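Local coordinates for glucosamine-6-phosphate deaminase (Bacillus subtilis, PDB 2BKX), which is an alpha/beta enzyme of the glucosamine-6-phosphate isomerase/6-phosphogluconolactonase family and holds fructose -6-phosphate in its ligand pocket, at residues Y83-D86 against R87-H91; T39-G42 against T43-L47. All coordinates share one frame; numbering follows the deposited sequence.

Contact 1: residues Y83-D86 against R87-H91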
# COMPACT_ATOMS: atom_id res chain seq x y z
N TYR A 83 11.04 3.36 6.05
CA TYR A 83 10.95 2.29 5.06
C TYR A 83 11.02 2.84 3.63
O TYR A 83 11.77 2.36 2.80
CB TYR A 83 9.64 1.54 5.24
CG TYR A 83 9.30 0.44 4.25
CD1 TYR A 83 9.26 -0.90 4.61
CD2 TYR A 83 8.95 0.77 2.95
CE1 TYR A 83 8.86 -1.87 3.70
CE2 TYR A 83 8.55 -0.17 2.05
CZ TYR A 83 8.49 -1.50 2.41
OH TYR A 83 8.06 -2.46 1.52
N MET A 84 10.20 3.85 3.32
CA MET A 84 10.14 4.31 1.93
C MET A 84 11.45 4.92 1.49
O MET A 84 11.86 4.77 0.33
CB MET A 84 8.98 5.29 1.77
CG MET A 84 7.61 4.67 1.84
SD MET A 84 7.34 3.25 0.71
CE MET A 84 7.56 4.08 -0.85
N ASN A 85 12.10 5.65 2.38
CA ASN A 85 13.39 6.23 2.05
C ASN A 85 14.42 5.16 1.81
O ASN A 85 15.18 5.19 0.84
CB ASN A 85 13.83 7.21 3.12
CG ASN A 85 13.19 8.57 2.90
OD1 ASN A 85 13.67 9.36 2.07
ND2 ASN A 85 12.04 8.83 3.57
N ASP A 86 14.45 4.19 2.71
CA ASP A 86 15.47 3.11 2.63
C ASP A 86 15.24 2.20 1.41
O ASP A 86 16.20 1.87 0.69
CB ASP A 86 15.41 2.26 3.91
CG ASP A 86 16.39 1.11 3.90
OD1 ASP A 86 17.59 1.39 3.93
OD2 ASP A 86 15.96 -0.07 3.89
N ARG A 87 14.00 1.80 1.16
CA ARG A 87 13.74 0.82 0.11
C ARG A 87 13.66 1.46 -1.29
O ARG A 87 13.75 0.77 -2.29
CB ARG A 87 12.40 0.13 0.33
CG ARG A 87 12.37 -1.09 1.23
CD ARG A 87 12.75 -0.84 2.63
NE ARG A 87 12.37 -1.98 3.48
CZ ARG A 87 12.43 -1.99 4.81
NH1 ARG A 87 12.04 -3.06 5.49
NH2 ARG A 87 12.84 -0.92 5.50
N PHE A 88 13.37 2.75 -1.35
CA PHE A 88 12.97 3.36 -2.61
C PHE A 88 13.54 4.73 -2.87
O PHE A 88 14.34 4.89 -3.81
CB PHE A 88 11.45 3.35 -2.74
CG PHE A 88 10.92 3.62 -4.13
CD1 PHE A 88 11.48 3.05 -5.26
CD2 PHE A 88 9.84 4.44 -4.29
CE1 PHE A 88 10.94 3.28 -6.51
CE2 PHE A 88 9.28 4.68 -5.54
CZ PHE A 88 9.85 4.08 -6.66
N PHE A 89 13.19 5.72 -2.05
CA PHE A 89 13.51 7.08 -2.43
C PHE A 89 15.00 7.32 -2.52
O PHE A 89 15.44 8.06 -3.42
CB PHE A 89 12.94 8.10 -1.45
CG PHE A 89 11.44 7.99 -1.21
CD1 PHE A 89 10.56 7.43 -2.14
CD2 PHE A 89 10.90 8.51 -0.03
CE1 PHE A 89 9.18 7.38 -1.88
CE2 PHE A 89 9.53 8.46 0.22
CZ PHE A 89 8.70 7.88 -0.70
N GLN A 90 15.79 6.69 -1.67
CA GLN A 90 17.25 6.95 -1.70
C GLN A 90 17.94 6.47 -2.98
O GLN A 90 19.09 6.82 -3.23
CB GLN A 90 17.96 6.36 -0.49
CG GLN A 90 18.14 4.83 -0.49
CD GLN A 90 19.05 4.30 0.61
OE1 GLN A 90 18.78 3.24 1.24
NE2 GLN A 90 20.15 5.00 0.83
N HIS A 91 17.26 5.63 -3.75
CA HIS A 91 17.83 4.91 -4.87
C HIS A 91 17.35 5.43 -6.21
O HIS A 91 17.79 4.90 -7.24
CB HIS A 91 17.45 3.42 -4.74
CG HIS A 91 18.01 2.75 -3.54
ND1 HIS A 91 19.36 2.66 -3.30
CD2 HIS A 91 17.40 2.10 -2.51
CE1 HIS A 91 19.56 2.02 -2.16
NE2 HIS A 91 18.39 1.67 -1.66
O HOH W 1 17.82 -0.49 0.04
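In the conformer modelled here, R87 reaches back one turn and lies across a face of the Y83 ring. Its CD makes a CH-pi contact 3.9 Å from the Y83 ring centroid, and the guanidinium continues over the rim, R87 CZ 3.4 Å from Y83 CD1 with the planes 20° apart. A bend at chi2 (63°) turns the arginine chain this way. The tyrosine hydroxyl bonds to G37 O. D86 OD2 stands 3.6 Å from R87 NH2 but well off the guanidinium plane, a long salt bridge of charge alone.

The backbone belongs to helix 80-89, the crossover helix of the beta-alpha-beta unit between strands 62-69 and 99-100. R87 N bonds to Y83 O in alpha-helical fashion; the end then widens into a pi-type turn, with F89 N 2.9 Å from M84 O and Q90 N 3.0 Å from N85 O.

The helix sets M84 CB over one face of F89, 4.0 Å from the ring centroid. Flexible bends at chi2 and chi3 carry M84 CE between both phenylalanine rings, 3.8 Å from F89 CE1 and 4.1 Å from F88 CD2. N85 OD1 meets the F89 edge; N85 ND2 bonds to H81 O.

Contact 2: residues T39-G42 against T43-L47. With F6R (fructose -6-phosphate), chain C.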
# COMPACT_ATOMS: atom_id res chain seq x y z
N THR A 39 5.20 -7.36 1.38
CA THR A 39 4.80 -7.76 0.05
C THR A 39 5.46 -6.97 -1.10
O THR A 39 5.88 -7.59 -2.05
CB THR A 39 3.26 -7.74 -0.08
OG1 THR A 39 2.62 -8.46 0.97
CG2 THR A 39 2.86 -8.42 -1.38
N PRO A 40 5.52 -5.62 -1.02
CA PRO A 40 6.08 -4.87 -2.14
C PRO A 40 7.61 -4.75 -2.16
O PRO A 40 8.16 -4.07 -3.01
CB PRO A 40 5.43 -3.50 -2.00
CG PRO A 40 5.30 -3.33 -0.54
CD PRO A 40 4.94 -4.71 -0.00
N GLU A 41 8.30 -5.42 -1.23
CA GLU A 41 9.76 -5.28 -1.18
C GLU A 41 10.41 -5.63 -2.51
O GLU A 41 11.27 -4.89 -3.00
CB GLU A 41 10.33 -6.16 -0.09
CG GLU A 41 10.02 -5.51 1.26
CD GLU A 41 10.68 -6.14 2.45
OE1 GLU A 41 11.47 -7.08 2.28
OE2 GLU A 41 10.38 -5.69 3.58
N GLY A 42 10.02 -6.74 -3.12
CA GLY A 42 10.59 -7.13 -4.41
C GLY A 42 10.26 -6.16 -5.52
O GLY A 42 11.06 -5.96 -6.43
N THR A 43 9.06 -5.57 -5.48
CA THR A 43 8.65 -4.57 -6.47
C THR A 43 9.56 -3.37 -6.43
O THR A 43 10.01 -2.88 -7.45
CB THR A 43 7.16 -4.17 -6.24
OG1 THR A 43 6.34 -5.34 -6.45
CG2 THR A 43 6.69 -3.13 -7.22
N TYR A 44 9.84 -2.86 -5.24
CA TYR A 44 10.76 -1.73 -5.14
C TYR A 44 12.15 -2.10 -5.62
O TYR A 44 12.75 -1.32 -6.37
CB TYR A 44 10.81 -1.19 -3.71
CG TYR A 44 9.51 -0.55 -3.25
CD1 TYR A 44 8.91 0.44 -4.01
CD2 TYR A 44 8.84 -0.97 -2.10
CE1 TYR A 44 7.74 1.03 -3.62
CE2 TYR A 44 7.62 -0.40 -1.70
CZ TYR A 44 7.08 0.60 -2.47
OH TYR A 44 5.88 1.17 -2.12
N ARG A 45 12.63 -3.29 -5.29
CA ARG A 45 13.94 -3.71 -5.77
C ARG A 45 13.95 -3.75 -7.31
O ARG A 45 14.93 -3.29 -7.95
CB ARG A 45 14.30 -5.08 -5.21
CG ARG A 45 14.82 -5.10 -3.80
CD ARG A 45 15.42 -6.42 -3.44
NE ARG A 45 14.44 -7.50 -3.40
CZ ARG A 45 13.74 -7.87 -2.33
NH1 ARG A 45 13.89 -7.24 -1.20
NH2 ARG A 45 12.91 -8.89 -2.42
N GLN A 46 12.90 -4.31 -7.92
CA GLN A 46 12.88 -4.37 -9.36
C GLN A 46 12.71 -3.02 -10.02
O GLN A 46 13.26 -2.81 -11.08
CB GLN A 46 11.91 -5.43 -9.90
CG GLN A 46 12.18 -6.80 -9.38
CD GLN A 46 13.62 -7.22 -9.71
OE1 GLN A 46 13.99 -7.24 -10.90
NE2 GLN A 46 14.45 -7.42 -8.69
N LEU A 47 11.92 -2.11 -9.43
CA LEU A 47 11.86 -0.72 -9.93
C LEU A 47 13.20 -0.02 -9.96
O LEU A 47 13.53 0.66 -10.95
CB LEU A 47 10.91 0.16 -9.09
CG LEU A 47 9.49 -0.07 -9.49
CD1 LEU A 47 8.57 0.51 -8.45
CD2 LEU A 47 9.16 0.54 -10.90
C1 F6R C . 0.83 -1.22 3.44
C2 F6R C . -0.49 -1.41 4.16
C3 F6R C . -0.99 -2.72 4.78
C4 F6R C . -0.21 -3.97 4.30
C5 F6R C . -0.73 -5.27 4.89
C6 F6R C . 0.10 -6.46 4.43
O1 F6R C . 1.19 0.17 3.33
O2 F6R C . -1.23 -0.45 4.20
O3 F6R C . -2.33 -2.92 4.39
O4 F6R C . -0.31 -4.03 2.88
O5 F6R C . -0.77 -5.22 6.31
O6 F6R C . 1.43 -6.33 4.96
P F6R C . 2.57 -7.31 4.44
O1P F6R C . 2.86 -6.92 3.02
O2P F6R C . 2.00 -8.70 4.52
O3P F6R C . 3.76 -7.10 5.33
O HOH W 2 6.92 -7.28 -4.50
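P40 and Y44 lie side by side, and P40 CB and CG pack against the CE2 corner of the tyrosine, CB 3.8 Å from Y44 CE2. Along the backbone, Y44 N donates a nearly straight bond (166°) to P40 O. Proline has no N-H to offer, which costs nothing at the start of helix 41-53, where no preceding turn would accept it. The buried tyrosine hydroxyl is satisfied by A35 O.

R45 can be followed outward from the helix. R45 CB sits 3.6 Å from G42 O. R45 CG passes E41 O, which also accepts the backbone N-H of R45. A bend at chi3 (-66°) then folds the chain back over the first turn. NE and CZ come over G42 CA, and at the tip R45 NH2 approaches G42 CA to 3.5 Å, while NH1 comes nearest E41 CB. Thus one face of the guanidinium rests on the backbone of E41 and G42, and the bare CA of glycine probably helps it lie there.

In front of the helix lies the ligand. T39 turns OG1 to the same side as its backbone N (chi1 -51°), and both donate to O1P of fructose -6-phosphate, T39 OG1 at 2.6 Å and T39 N at 2.9 Å. A water links T39 O to T43 OG1, tying the loop to the first turn. The ligand is also hydrogen-bonded by K202, R167 and the N-H groups of T36 and G38. With two T39 donors on one phosphate oxygen and the N-terminal end of helix 41-53 close behind them, the helix dipole probably adds to these bonds in stabilising the phosphate's negative charge.

From the N terminus the chain runs through strand 31-34 and the pocket loop into contact 2, at the start of helix 41-53, then along strand 62-69 to contact 1, in the latter part of helix 80-89 and the turn that follows. Each contact is made of bonds that close single turns, no long loop. They follow in series, neither nesting nor crossing, in successive beta-alpha-beta units that share strand 62-69. The two helices and the loop leading into helix 41-53 meet: Y83 OH packs 3.5 Å from P40 CG, M84 CE lies 3.6 Å from Y44 OH, and the Y44 and F88 rings touch. In the given conformers, R87 NH1 and E41 OE2 form a long, weak ion pair.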